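Local coordinates for protein CRISPR-associated endoribonuclease Cse3 (Thermus thermophilus, PDB 1WJ9) that probably cleaves CRISPR transcripts into crRNA, which it retains after processing, and probably belongs to the Cascade complex of antiviral defence, at residues E24-L29 with L44-E49. Numbering follows the deposited sequence.
Sequences EMHRTL and LLWRLE
Trp46 gives its indole N-H to His26: NE1 lies 3.0 Å from ND1, with 155° at the hydrogen, and the bond runs in the plane of both rings. The rings therefore meet rim to rim, their planes turned 30° apart. One face of the indole packs against helix 22-30. Met25 CG sits 3.8 Å from the centroid of the six-membered ring and Leu29 CD1 3.7 Å from that of the five-membered ring, both CH-pi contacts; Met25 SD adds an oblique Met-aromatic contact, 3.4 Å from Trp46 CZ3. CB of Trp46 points toward the helix, and chi1 54° puts CG between backbone N and carbonyl carbon, laying the indole's face along Met25 and Leu29. Leu44 meets the imidazole from the opposite direction, CD2 lying over one face, 3.5 Å from His26 CE1, and touching Leu29 CB. Leu29 and Met25 also touch Leu6 and Leu8 of strand 2-8, joining the helix to the sheet of this RRM-like domain, where 45-48 is an outermost strand. His26 is three residues on from Tyr23, the inferred transition-state stabiliser, their side chains about 6 Å apart. Trp46 NE1 is a donor, so ND1 accepts; this in-plane bond and Leu44 CD2 help hold the imidazole's rotation.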
loop_
_atom_site.group_PDB
_atom_site.type_symbol
_atom_site.label_atom_id
_atom_site.label_comp_id
_atom_site.label_asym_id
_atom_site.label_seq_id
_atom_site.Cartn_x
_atom_site.Cartn_y
_atom_site.Cartn_z
ATOM N N GLU A 24 -12.554 -5.094 -8.071
ATOM C CA GLU A 24 -13.710 -5.403 -7.235
ATOM C C GLU A 24 -13.407 -5.141 -5.764
ATOM O O GLU A 24 -14.262 -4.644 -5.025
ATOM C CB GLU A 24 -14.136 -6.862 -7.430
ATOM C CG GLU A 24 -14.719 -7.173 -8.807
ATOM C CD GLU A 24 -16.048 -6.483 -9.056
ATOM O OE1 GLU A 24 -17.037 -6.832 -8.377
ATOM O OE2 GLU A 24 -16.107 -5.595 -9.934
ATOM N N MET A 25 -12.195 -5.492 -5.335
ATOM C CA MET A 25 -11.798 -5.257 -3.952
ATOM C C MET A 25 -11.821 -3.757 -3.659
ATOM O O MET A 25 -12.303 -3.336 -2.611
ATOM C CB MET A 25 -10.400 -5.823 -3.670
ATOM C CG MET A 25 -9.881 -5.458 -2.290
ATOM S SD MET A 25 -8.715 -6.653 -1.632
ATOM C CE MET A 25 -9.818 -7.902 -1.113
ATOM N N HIS A 26 -11.295 -2.956 -4.586
ATOM C CA HIS A 26 -11.276 -1.505 -4.400
ATOM C C HIS A 26 -12.706 -0.981 -4.275
ATOM O O HIS A 26 -12.983 -0.105 -3.461
ATOM C CB HIS A 26 -10.562 -0.806 -5.558
ATOM C CG HIS A 26 -10.225 0.627 -5.271
ATOM N ND1 HIS A 26 -9.183 0.995 -4.446
ATOM C CD2 HIS A 26 -10.803 1.780 -5.685
ATOM C CE1 HIS A 26 -9.134 2.314 -4.362
ATOM N NE2 HIS A 26 -10.107 2.813 -5.105
ATOM N N ARG A 27 -13.608 -1.541 -5.077
ATOM C CA ARG A 27 -15.018 -1.160 -5.046
ATOM C C ARG A 27 -15.627 -1.445 -3.673
ATOM O O ARG A 27 -16.325 -0.597 -3.112
ATOM C CB ARG A 27 -15.795 -1.910 -6.136
ATOM C CG ARG A 27 -17.308 -1.722 -6.076
ATOM C CD ARG A 27 -18.025 -2.564 -7.123
ATOM N NE ARG A 27 -17.792 -2.073 -8.479
ATOM C CZ ARG A 27 -18.038 -2.771 -9.585
ATOM N NH1 ARG A 27 -18.526 -4.005 -9.506
ATOM N NH2 ARG A 27 -17.818 -2.226 -10.774
ATOM N N THR A 28 -15.341 -2.624 -3.119
ATOM C CA THR A 28 -15.872 -2.998 -1.807
ATOM C C THR A 28 -15.312 -2.119 -0.687
ATOM O O THR A 28 -16.057 -1.655 0.174
ATOM C CB THR A 28 -15.586 -4.483 -1.466
ATOM O OG1 THR A 28 -16.345 -5.330 -2.333
ATOM C CG2 THR A 28 -15.956 -4.791 -0.022
ATOM N N LEU A 29 -14.001 -1.898 -0.704
ATOM C CA LEU A 29 -13.351 -1.084 0.316
ATOM C C LEU A 29 -13.824 0.373 0.252
ATOM O O LEU A 29 -13.964 1.022 1.284
ATOM C CB LEU A 29 -11.824 -1.167 0.174
ATOM C CG LEU A 29 -11.189 -2.565 0.272
ATOM C CD1 LEU A 29 -9.678 -2.455 0.152
ATOM C CD2 LEU A 29 -11.565 -3.236 1.578
ATOM N N LEU A 44 -8.022 6.408 -0.902
ATOM C CA LEU A 44 -8.047 5.023 -0.456
ATOM C C LEU A 44 -6.897 4.235 -1.066
ATOM O O LEU A 44 -6.796 4.101 -2.288
ATOM C CB LEU A 44 -9.391 4.379 -0.843
ATOM C CG LEU A 44 -9.502 2.859 -0.727
ATOM C CD1 LEU A 44 -9.399 2.450 0.733
ATOM C CD2 LEU A 44 -10.820 2.387 -1.330
ATOM N N LEU A 45 -6.017 3.739 -0.203
ATOM C CA LEU A 45 -4.871 2.945 -0.629
ATOM C C LEU A 45 -4.910 1.641 0.165
ATOM O O LEU A 45 -5.313 1.629 1.324
ATOM C CB LEU A 45 -3.567 3.679 -0.311
ATOM C CG LEU A 45 -3.343 5.080 -0.895
ATOM C CD1 LEU A 45 -2.070 5.674 -0.295
ATOM C CD2 LEU A 45 -3.246 5.013 -2.413
ATOM N N TRP A 46 -4.494 0.545 -0.456
ATOM C CA TRP A 46 -4.479 -0.739 0.233
ATOM C C TRP A 46 -3.465 -1.692 -0.367
ATOM O O TRP A 46 -2.918 -1.446 -1.441
ATOM C CB TRP A 46 -5.869 -1.395 0.219
ATOM C CG TRP A 46 -6.475 -1.533 -1.153
ATOM C CD1 TRP A 46 -7.191 -0.590 -1.826
ATOM C CD2 TRP A 46 -6.455 -2.696 -1.992
ATOM N NE1 TRP A 46 -7.627 -1.091 -3.033
ATOM C CE2 TRP A 46 -7.189 -2.383 -3.158
ATOM C CE3 TRP A 46 -5.886 -3.974 -1.873
ATOM C CZ2 TRP A 46 -7.374 -3.301 -4.201
ATOM C CZ3 TRP A 46 -6.066 -4.889 -2.913
ATOM C CH2 TRP A 46 -6.806 -4.546 -4.062
ATOM N N ARG A 47 -3.192 -2.770 0.359
ATOM C CA ARG A 47 -2.270 -3.788 -0.116
ATOM C C ARG A 47 -2.664 -5.152 0.412
ATOM O O ARG A 47 -2.923 -5.316 1.606
ATOM C CB ARG A 47 -0.819 -3.493 0.296
ATOM C CG ARG A 47 0.167 -4.589 -0.149
ATOM C CD ARG A 47 1.622 -4.331 0.267
ATOM N NE ARG A 47 1.763 -4.255 1.719
ATOM C CZ ARG A 47 1.946 -3.126 2.391
ATOM N NH1 ARG A 47 2.027 -1.974 1.737
ATOM N NH2 ARG A 47 1.987 -3.142 3.717
ATOM N N LEU A 48 -2.772 -6.108 -0.505
ATOM C CA LEU A 48 -3.067 -7.489 -0.150
ATOM C C LEU A 48 -1.682 -8.009 0.221
ATOM O O LEU A 48 -0.803 -8.119 -0.635
ATOM C CB LEU A 48 -3.624 -8.242 -1.362
ATOM C CG LEU A 48 -3.798 -9.761 -1.240
ATOM C CD1 LEU A 48 -4.593 -10.119 0.012
ATOM C CD2 LEU A 48 -4.499 -10.278 -2.493
ATOM N N GLU A 49 -1.471 -8.247 1.510
ATOM C CA GLU A 49 -0.175 -8.698 2.004
ATOM C C GLU A 49 0.264 -10.047 1.443
ATOM O O GLU A 49 -0.566 -10.837 0.990
ATOM C CB GLU A 49 -0.189 -8.746 3.534
ATOM C CG GLU A 49 -0.454 -7.401 4.218
ATOM C CD GLU A 49 0.708 -6.408 4.119
ATOM O OE1 GLU A 49 1.593 -6.560 3.249
ATOM O OE2 GLU A 49 0.725 -5.453 4.919
#